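Local coordinates for glutamine aminotransferase class-II domain protein (Ruegeria pomeroyi, PDB 3MDN), which probably acts as a class-II glutamine amidotransferase of the Ntn-hydrolase clan, releasing ammonia from glutamine, with no acceptor assigned, at residues W109-N114 and A189-G194; M129-E134 and F149-S154; T12-E17 and H217-W222. All blocks are in the same frame, centred on the assembly; numbering follows the deposited sequence.

Contact 1. Residues W109-N114 and A189-G194; sequences WCFMHN and AAFSDG
C110 and S192 pair through two backbone hydrogen bonds between antiparallel strands. C110 N gives to S192 O at 3.1 Å, and S192 N gives to C110 O at 3.1 Å. M112, a selenomethionine, and A190 make the next hydrogen-bonded pair. M112 N lies 2.9 Å from A190 O, and A190 N reaches M112 O at 2.9 Å. Each of these four carbonyls also receives a CA-H from across the strands. S192 O has a further, weak bond from Y51 OH. F111 and F191 form a non-hydrogen-bonded pair, and their backbones bond outward instead, to F104 and Y198. The strands 109-114 and 185-192 thus sit inside one antiparallel sheet. It is consistent with one layer of the αββα sandwich of Ntn hydrolases. C110, M112 and A190 pack on the second sheet, through L85, H87 and W6. F111 faces helix 144-154. On that face F111 CD2 touches F191 CB at 3.5 Å, and the two side chains lie side by side, their ring planes oblique at 36°. M112 CE meets A190 CB at 4.0 Å on the other face. At the strand end D193 CB stands over the W109 six-membered ring, 3.5 Å from its centroid, a CH-pi contact. W109 has CG anti to its carbonyl carbon (chi1 -70°), which carries the indole beside D193. D193 OD1 takes the N-H groups of Q195 and T196. S192 OG accepts from G194 N at 2.9 Å, an ST turn, and also bonds to T196 O. D193 O is held by R108 NH2.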
loop_
_atom_site.group_PDB
_atom_site.type_symbol
_atom_site.label_atom_id
_atom_site.label_comp_id
_atom_site.label_asym_id
_atom_site.label_seq_id
_atom_site.Cartn_x
_atom_site.Cartn_y
_atom_site.Cartn_z
ATOM N N TRP D 109 22.322 -4.746 -14.079
ATOM C CA TRP D 109 21.700 -6.075 -14.225
ATOM C C TRP D 109 20.365 -6.195 -13.488
ATOM O O TRP D 109 20.171 -5.549 -12.454
ATOM C CB TRP D 109 22.636 -7.155 -13.685
ATOM C CG TRP D 109 23.833 -7.360 -14.532
ATOM C CD1 TRP D 109 24.982 -6.625 -14.543
ATOM C CD2 TRP D 109 23.994 -8.382 -15.532
ATOM N NE1 TRP D 109 25.871 -7.141 -15.485
ATOM C CE2 TRP D 109 25.280 -8.214 -16.107
ATOM C CE3 TRP D 109 23.166 -9.394 -16.011
ATOM C CZ2 TRP D 109 25.759 -9.040 -17.121
ATOM C CZ3 TRP D 109 23.636 -10.219 -17.020
ATOM C CH2 TRP D 109 24.931 -10.038 -17.569
ATOM N N CYS D 110 19.455 -6.994 -14.037
ATOM C CA CYS D 110 18.229 -7.326 -13.326
ATOM C C CYS D 110 17.969 -8.784 -13.518
ATOM O O CYS D 110 18.570 -9.399 -14.393
ATOM C CB CYS D 110 17.033 -6.495 -13.800
ATOM S SG CYS D 110 16.675 -6.596 -15.559
ATOM N N PHE D 111 17.066 -9.345 -12.727
ATOM C CA PHE D 111 17.019 -10.790 -12.576
ATOM C C PHE D 111 15.701 -11.197 -11.936
ATOM O O PHE D 111 15.220 -10.533 -11.034
ATOM C CB PHE D 111 18.200 -11.185 -11.673
ATOM C CG PHE D 111 18.335 -12.663 -11.416
ATOM C CD1 PHE D 111 17.614 -13.271 -10.400
ATOM C CD2 PHE D 111 19.215 -13.428 -12.166
ATOM C CE1 PHE D 111 17.746 -14.620 -10.153
ATOM C CE2 PHE D 111 19.365 -14.783 -11.931
ATOM C CZ PHE D 111 18.622 -15.384 -10.925
HETATM N N MSE D 112 15.108 -12.264 -12.427
HETATM C CA MSE D 112 13.940 -12.872 -11.789
HETATM C C MSE D 112 13.971 -14.401 -11.943
HETATM O O MSE D 112 14.596 -14.931 -12.866
HETATM C CB MSE D 112 12.637 -12.284 -12.322
HETATM C CG MSE D 112 12.427 -12.408 -13.791
HETATM SE SE MSE D 112 10.734 -11.558 -14.265
HETATM C CE MSE D 112 10.911 -11.911 -16.202
ATOM N N HIS D 113 13.318 -15.086 -11.012
ATOM C CA HIS D 113 13.497 -16.499 -10.830
ATOM C C HIS D 113 12.155 -17.084 -10.390
ATOM O O HIS D 113 11.466 -16.530 -9.559
ATOM C CB HIS D 113 14.603 -16.741 -9.777
ATOM C CG HIS D 113 14.512 -18.060 -9.061
ATOM N ND1 HIS D 113 14.841 -19.261 -9.652
ATOM C CD2 HIS D 113 14.165 -18.356 -7.783
ATOM C CE1 HIS D 113 14.677 -20.245 -8.783
ATOM N NE2 HIS D 113 14.270 -19.721 -7.639
ATOM N N ASN D 114 11.810 -18.197 -11.005
ATOM C CA ASN D 114 10.684 -19.032 -10.669
ATOM C C ASN D 114 11.297 -20.363 -10.172
ATOM O O ASN D 114 12.184 -20.942 -10.840
ATOM C CB ASN D 114 9.865 -19.238 -11.968
ATOM C CG ASN D 114 8.466 -19.724 -11.726
ATOM O OD1 ASN D 114 7.679 -19.846 -12.674
ATOM N ND2 ASN D 114 8.129 -20.018 -10.478
ATOM N N ALA D 189 14.895 -18.849 -14.797
ATOM C CA ALA D 189 15.257 -17.466 -14.477
ATOM C C ALA D 189 15.393 -16.686 -15.772
ATOM O O ALA D 189 15.758 -17.269 -16.814
ATOM C CB ALA D 189 16.584 -17.440 -13.741
ATOM N N ALA D 190 15.101 -15.386 -15.706
ATOM C CA ALA D 190 15.409 -14.441 -16.798
ATOM C C ALA D 190 16.219 -13.318 -16.227
ATOM O O ALA D 190 16.036 -12.942 -15.059
ATOM C CB ALA D 190 14.132 -13.890 -17.442
ATOM N N PHE D 191 17.140 -12.787 -17.013
ATOM C CA PHE D 191 18.069 -11.791 -16.504
ATOM C C PHE D 191 18.718 -11.025 -17.667
ATOM O O PHE D 191 18.750 -11.525 -18.768
ATOM C CB PHE D 191 19.095 -12.381 -15.511
ATOM C CG PHE D 191 19.883 -13.560 -16.034
ATOM C CD1 PHE D 191 19.332 -14.838 -16.066
ATOM C CD2 PHE D 191 21.192 -13.399 -16.470
ATOM C CE1 PHE D 191 20.067 -15.917 -16.562
ATOM C CE2 PHE D 191 21.930 -14.476 -16.960
ATOM C CZ PHE D 191 21.388 -15.729 -16.984
ATOM N N SER D 192 19.166 -9.788 -17.417
ATOM C CA SER D 192 19.652 -8.883 -18.486
ATOM C C SER D 192 20.692 -7.923 -17.975
ATOM O O SER D 192 20.699 -7.557 -16.778
ATOM C CB SER D 192 18.495 -8.046 -19.058
ATOM O OG SER D 192 18.901 -7.272 -20.195
ATOM N N ASP D 193 21.540 -7.454 -18.881
ATOM C CA ASP D 193 22.475 -6.373 -18.555
ATOM C C ASP D 193 22.026 -5.124 -19.265
ATOM O O ASP D 193 22.747 -4.150 -19.307
ATOM C CB ASP D 193 23.913 -6.722 -18.971
ATOM C CG ASP D 193 24.016 -7.154 -20.440
ATOM O OD1 ASP D 193 23.011 -7.027 -21.189
ATOM O OD2 ASP D 193 25.096 -7.638 -20.847
ATOM N N GLY D 194 20.833 -5.150 -19.846
ATOM C CA GLY D 194 20.343 -3.989 -20.570
ATOM C C GLY D 194 20.723 -3.959 -22.034
ATOM O O GLY D 194 20.275 -3.078 -22.756
#

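Contact 2. Residues M129-E134 and F149-S154; sequences MAIADE and FLLALS
I131 and A132 run in extended conformation past the last turns of helix 144-154, with I131 CA 5.4 Å from L151 CA and A132 CA 5.3 Å from S154 CA. S154 makes the polar link. Its OG accepts from A132 N at 3.0 Å, with the N-H pointing almost straight at it (160°). The same hydroxyl donates back into its own helix, to L150 O at 2.8 Å. A chi1 of -53° sets OG beside the backbone N of S154, within reach of that carbonyl. L150 O therefore takes two donors, S154 N and S154 OG, from opposite faces of its plane. Apolar contacts flank this link. L151 points one methyl, CD2, at the turn: it lies 3.8 Å from A130 CB and 3.7 Å from I131 CG1. The I131 and L151 side chains cross at about a right angle. The other branch of I131, CG2, reaches L150 CB at 4.1 Å. L151 also packs on A168 and L172 of helix 161-179. On the loop side, K125 of the second subunit bonds to M129 O and I131 O, so the turn also belongs to a subunit interface. Since the S154 proton is used on L150 O, the oxygen acts toward A132 purely as an acceptor, and one hydroxyl ties the loop to the helix between apolar neighbours.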
loop_
_atom_site.group_PDB
_atom_site.type_symbol
_atom_site.label_atom_id
_atom_site.label_comp_id
_atom_site.label_asym_id
_atom_site.label_seq_id
_atom_site.Cartn_x
_atom_site.Cartn_y
_atom_site.Cartn_z
HETATM N N MSE D 129 26.077 -15.843 3.955
HETATM C CA MSE D 129 27.512 -15.764 4.234
HETATM C C MSE D 129 28.336 -15.935 2.960
HETATM O O MSE D 129 29.434 -15.394 2.845
HETATM C CB MSE D 129 27.882 -16.851 5.241
HETATM C CG MSE D 129 29.282 -16.753 5.911
HETATM SE SE MSE D 129 29.840 -18.551 6.561
HETATM C CE MSE D 129 29.778 -19.532 4.840
ATOM N N ALA D 130 27.786 -16.682 2.006
ATOM C CA ALA D 130 28.434 -16.920 0.713
ATOM C C ALA D 130 28.405 -15.730 -0.230
ATOM O O ALA D 130 29.103 -15.744 -1.220
ATOM C CB ALA D 130 27.818 -18.113 0.018
ATOM N N ILE D 131 27.582 -14.723 0.034
ATOM C CA ILE D 131 27.575 -13.553 -0.823
ATOM C C ILE D 131 28.851 -12.706 -0.602
ATOM O O ILE D 131 29.181 -12.408 0.543
ATOM C CB ILE D 131 26.293 -12.692 -0.580
ATOM C CG1 ILE D 131 25.028 -13.480 -0.951
ATOM C CG2 ILE D 131 26.363 -11.393 -1.377
ATOM C CD1 ILE D 131 23.724 -12.908 -0.292
ATOM N N ALA D 132 29.555 -12.308 -1.671
ATOM C CA ALA D 132 30.753 -11.452 -1.512
ATOM C C ALA D 132 30.362 -10.143 -0.845
ATOM O O ALA D 132 29.255 -9.643 -1.078
ATOM C CB ALA D 132 31.437 -11.158 -2.844
ATOM N N ASP D 133 31.281 -9.596 -0.047
ATOM C CA ASP D 133 31.123 -8.300 0.597
ATOM C C ASP D 133 30.683 -7.226 -0.401
ATOM O O ASP D 133 29.857 -6.380 -0.087
ATOM C CB ASP D 133 32.450 -7.841 1.244
ATOM C CG ASP D 133 32.977 -8.803 2.315
ATOM O OD1 ASP D 133 34.153 -8.641 2.701
ATOM O OD2 ASP D 133 32.243 -9.708 2.776
ATOM N N GLU D 134 31.273 -7.242 -1.590
ATOM C CA GLU D 134 31.000 -6.231 -2.615
ATOM C C GLU D 134 29.496 -6.126 -2.944
ATOM O O GLU D 134 28.985 -5.057 -3.267
ATOM C CB GLU D 134 31.752 -6.619 -3.902
ATOM C CG GLU D 134 31.894 -5.504 -4.947
ATOM C CD GLU D 134 32.509 -6.002 -6.259
ATOM O OE1 GLU D 134 33.231 -7.033 -6.263
ATOM O OE2 GLU D 134 32.271 -5.344 -7.294
ATOM N N PHE D 149 20.766 -14.427 -7.257
ATOM C CA PHE D 149 21.196 -13.288 -8.078
ATOM C C PHE D 149 22.499 -12.698 -7.552
ATOM O O PHE D 149 23.435 -12.473 -8.296
ATOM C CB PHE D 149 20.117 -12.208 -8.084
ATOM C CG PHE D 149 20.500 -10.926 -8.802
ATOM C CD1 PHE D 149 21.133 -10.941 -10.036
ATOM C CD2 PHE D 149 20.129 -9.696 -8.259
ATOM C CE1 PHE D 149 21.418 -9.736 -10.710
ATOM C CE2 PHE D 149 20.436 -8.491 -8.912
ATOM C CZ PHE D 149 21.071 -8.520 -10.134
ATOM N N LEU D 150 22.556 -12.452 -6.262
ATOM C CA LEU D 150 23.758 -11.806 -5.688
ATOM C C LEU D 150 24.964 -12.740 -5.671
ATOM O O LEU D 150 26.104 -12.290 -5.850
ATOM C CB LEU D 150 23.462 -11.269 -4.297
ATOM C CG LEU D 150 22.329 -10.244 -4.335
ATOM C CD1 LEU D 150 22.057 -9.769 -2.943
ATOM C CD2 LEU D 150 22.652 -9.052 -5.265
ATOM N N LEU D 151 24.699 -14.029 -5.445
ATOM C CA LEU D 151 25.726 -15.069 -5.610
ATOM C C LEU D 151 26.257 -15.127 -7.040
ATOM O O LEU D 151 27.441 -15.338 -7.252
ATOM C CB LEU D 151 25.191 -16.454 -5.267
ATOM C CG LEU D 151 25.012 -17.060 -3.869
ATOM C CD1 LEU D 151 25.315 -18.561 -4.008
ATOM C CD2 LEU D 151 25.950 -16.487 -2.830
ATOM N N ALA D 152 25.382 -14.987 -8.029
ATOM C CA ALA D 152 25.838 -14.976 -9.417
ATOM C C ALA D 152 26.701 -13.735 -9.710
ATOM O O ALA D 152 27.725 -13.843 -10.401
ATOM C CB ALA D 152 24.657 -15.089 -10.390
ATOM N N LEU D 153 26.290 -12.575 -9.204
ATOM C CA LEU D 153 27.175 -11.389 -9.231
ATOM C C LEU D 153 28.519 -11.690 -8.566
ATOM O O LEU D 153 29.573 -11.446 -9.168
ATOM C CB LEU D 153 26.502 -10.134 -8.626
ATOM C CG LEU D 153 25.457 -9.539 -9.591
ATOM C CD1 LEU D 153 24.401 -8.669 -8.909
ATOM C CD2 LEU D 153 26.112 -8.789 -10.767
ATOM N N SER D 154 28.488 -12.244 -7.348
ATOM C CA SER D 154 29.728 -12.606 -6.614
ATOM C C SER D 154 30.619 -13.534 -7.454
ATOM O O SER D 154 31.839 -13.464 -7.363
ATOM C CB SER D 154 29.405 -13.278 -5.271
ATOM O OG SER D 154 28.506 -12.471 -4.517
#

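Contact 3. Residues T12-E17 and H217-W222; sequences TPIFLE and HARQGW
T12 and Q220 lie side by side with their side chains pointing the same way, and T12 OG1 is 3.7 Å from Q220 CB. Both donors of T12, the backbone N and OG1, converge on one acceptor, Q220 O. T12 N gives to Q220 O at 2.9 Å, and T12 OG1 donates to the same oxygen at 3.1 Å, in the carbonyl plane and on a lone pair. The T12 torsion (chi1 -60°) keeps OG1 beside the backbone N, which makes this double grip possible. Q220 and G221 both face S216 and form a G1 beta bulge, where the hairpin of strands 212-216 and 221-225 turns. Strand 6-10 pairs with 221-225, and the chain turns a corner at T12 into a second, two-stranded sheet. I14 and R219 cross at a slant. I14 CD1 touches R219 CD at 3.9 Å, and I14 CG2 touches R219 CB at 4.0 Å, so the contact uses the aliphatic stem of the arginine. Its chain is extended from CG to NE and carries NH2 on to D18 O. Y9 of strand 6-10 packs against both I14 and R219.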
loop_
_atom_site.group_PDB
_atom_site.type_symbol
_atom_site.label_atom_id
_atom_site.label_comp_id
_atom_site.label_asym_id
_atom_site.label_seq_id
_atom_site.Cartn_x
_atom_site.Cartn_y
_atom_site.Cartn_z
ATOM N N THR D 12 12.231 -4.350 -30.755
ATOM C CA THR D 12 11.670 -3.008 -30.954
ATOM C C THR D 12 10.805 -2.587 -29.745
ATOM O O THR D 12 9.997 -3.391 -29.285
ATOM C CB THR D 12 10.813 -2.991 -32.227
ATOM O OG1 THR D 12 11.644 -3.347 -33.321
ATOM C CG2 THR D 12 10.233 -1.630 -32.493
ATOM N N PRO D 13 10.955 -1.329 -29.254
ATOM C CA PRO D 13 10.219 -0.980 -28.043
ATOM C C PRO D 13 8.704 -1.132 -28.169
ATOM O O PRO D 13 8.126 -0.706 -29.161
ATOM C CB PRO D 13 10.621 0.495 -27.769
ATOM C CG PRO D 13 11.962 0.658 -28.436
ATOM C CD PRO D 13 11.857 -0.245 -29.689
ATOM N N ILE D 14 8.090 -1.752 -27.162
ATOM C CA ILE D 14 6.629 -1.821 -27.013
ATOM C C ILE D 14 6.171 -1.285 -25.613
ATOM O O ILE D 14 6.975 -1.179 -24.691
ATOM C CB ILE D 14 6.134 -3.271 -27.214
ATOM C CG1 ILE D 14 6.807 -4.207 -26.196
ATOM C CG2 ILE D 14 6.444 -3.791 -28.671
ATOM C CD1 ILE D 14 6.298 -5.638 -26.230
ATOM N N PHE D 15 4.895 -0.932 -25.469
ATOM C CA PHE D 15 4.350 -0.622 -24.173
ATOM C C PHE D 15 4.406 -1.847 -23.266
ATOM O O PHE D 15 4.088 -2.971 -23.688
ATOM C CB PHE D 15 2.907 -0.119 -24.293
ATOM C CG PHE D 15 2.764 1.174 -25.062
ATOM C CD1 PHE D 15 3.035 2.399 -24.451
ATOM C CD2 PHE D 15 2.344 1.163 -26.397
ATOM C CE1 PHE D 15 2.897 3.606 -25.164
ATOM C CE2 PHE D 15 2.210 2.346 -27.118
ATOM C CZ PHE D 15 2.480 3.583 -26.490
ATOM N N LEU D 16 4.806 -1.647 -22.016
ATOM C CA LEU D 16 5.012 -2.789 -21.130
ATOM C C LEU D 16 3.762 -3.683 -21.121
ATOM O O LEU D 16 3.865 -4.906 -21.190
ATOM C CB LEU D 16 5.398 -2.353 -19.715
ATOM C CG LEU D 16 6.531 -1.325 -19.557
ATOM C CD1 LEU D 16 6.850 -1.098 -18.074
ATOM C CD2 LEU D 16 7.811 -1.688 -20.310
ATOM N N GLU D 17 2.591 -3.053 -21.076
ATOM C CA GLU D 17 1.333 -3.787 -21.068
ATOM C C GLU D 17 1.165 -4.776 -22.237
ATOM O O GLU D 17 0.478 -5.769 -22.077
ATOM C CB GLU D 17 0.139 -2.828 -21.016
ATOM C CG GLU D 17 -0.068 -1.990 -22.266
ATOM C CD GLU D 17 -1.322 -1.123 -22.196
ATOM O OE1 GLU D 17 -2.009 -1.156 -21.152
ATOM O OE2 GLU D 17 -1.612 -0.379 -23.161
ATOM N N HIS D 217 6.559 -11.230 -34.878
ATOM C CA HIS D 217 6.614 -10.373 -36.061
ATOM C C HIS D 217 5.714 -9.175 -35.911
ATOM O O HIS D 217 5.991 -8.125 -36.468
ATOM C CB HIS D 217 6.220 -11.182 -37.287
ATOM C CG HIS D 217 7.131 -12.336 -37.551
ATOM N ND1 HIS D 217 8.288 -12.212 -38.290
ATOM C CD2 HIS D 217 7.068 -13.629 -37.153
ATOM C CE1 HIS D 217 8.887 -13.388 -38.354
ATOM N NE2 HIS D 217 8.172 -14.263 -37.668
ATOM N N ALA D 218 4.620 -9.336 -35.177
ATOM C CA ALA D 218 3.753 -8.202 -34.834
ATOM C C ALA D 218 4.409 -7.174 -33.856
ATOM O O ALA D 218 4.250 -5.954 -33.994
ATOM C CB ALA D 218 2.410 -8.716 -34.288
ATOM N N ARG D 219 5.171 -7.652 -32.876
ATOM C CA ARG D 219 5.897 -6.711 -32.004
ATOM C C ARG D 219 7.262 -6.344 -32.610
ATOM O O ARG D 219 7.792 -5.260 -32.337
ATOM C CB ARG D 219 6.097 -7.276 -30.582
ATOM C CG ARG D 219 4.821 -7.380 -29.729
ATOM C CD ARG D 219 4.974 -8.455 -28.598
ATOM N NE ARG D 219 3.724 -8.669 -27.855
ATOM C CZ ARG D 219 3.126 -9.851 -27.683
ATOM N NH1 ARG D 219 3.666 -10.963 -28.172
ATOM N NH2 ARG D 219 1.981 -9.928 -27.007
ATOM N N GLN D 220 7.836 -7.256 -33.405
ATOM C CA GLN D 220 9.226 -7.108 -33.907
ATOM C C GLN D 220 10.274 -7.181 -32.759
ATOM O O GLN D 220 11.125 -6.316 -32.587
ATOM C CB GLN D 220 9.348 -5.854 -34.805
ATOM C CG GLN D 220 8.230 -5.859 -35.861
ATOM C CD GLN D 220 8.322 -4.771 -36.916
ATOM O OE1 GLN D 220 8.303 -3.583 -36.607
ATOM N NE2 GLN D 220 8.399 -5.184 -38.177
ATOM N N GLY D 221 10.186 -8.264 -31.993
ATOM C CA GLY D 221 11.121 -8.571 -30.934
ATOM C C GLY D 221 10.764 -9.930 -30.329
ATOM O O GLY D 221 9.718 -10.506 -30.630
ATOM N N TRP D 222 11.636 -10.433 -29.463
ATOM C CA TRP D 222 11.472 -11.743 -28.820
ATOM C C TRP D 222 10.758 -11.678 -27.470
ATOM O O TRP D 222 11.073 -10.832 -26.632
ATOM C CB TRP D 222 12.855 -12.349 -28.585
ATOM C CG TRP D 222 13.596 -12.670 -29.856
ATOM C CD1 TRP D 222 14.367 -11.826 -30.585
ATOM C CD2 TRP D 222 13.632 -13.933 -30.531
ATOM N NE1 TRP D 222 14.876 -12.464 -31.685
ATOM C CE2 TRP D 222 14.453 -13.770 -31.676
ATOM C CE3 TRP D 222 13.060 -15.188 -30.282
ATOM C CZ2 TRP D 222 14.725 -14.825 -32.575
ATOM C CZ3 TRP D 222 13.323 -16.257 -31.212
ATOM C CH2 TRP D 222 14.155 -16.059 -32.324
#

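Along the chain the order is 12-17, 109-114, 129-134, 149-154, 189-194 and 217-222. Contact 3 therefore brackets contact 1, which brackets contact 2. Contact 1 lies near the middle of the chain, in one of the two large sheets. Contact 2 lies on the helical side, its centre about 15 Å from that of contact 1. These two touch, F111 CB meeting F149 CD1 at 3.4 Å, so helix 144-154 joins them. Contact 3 lies where strand 221-225 of the other large sheet begins, its centre about 18 Å from that of contact 1 and about 33 Å from that of contact 2. Contacts 2 and 3 lie on opposite sides of the chain's centre and approach different neighbouring subunits, while contact 1 stays inside the subunit.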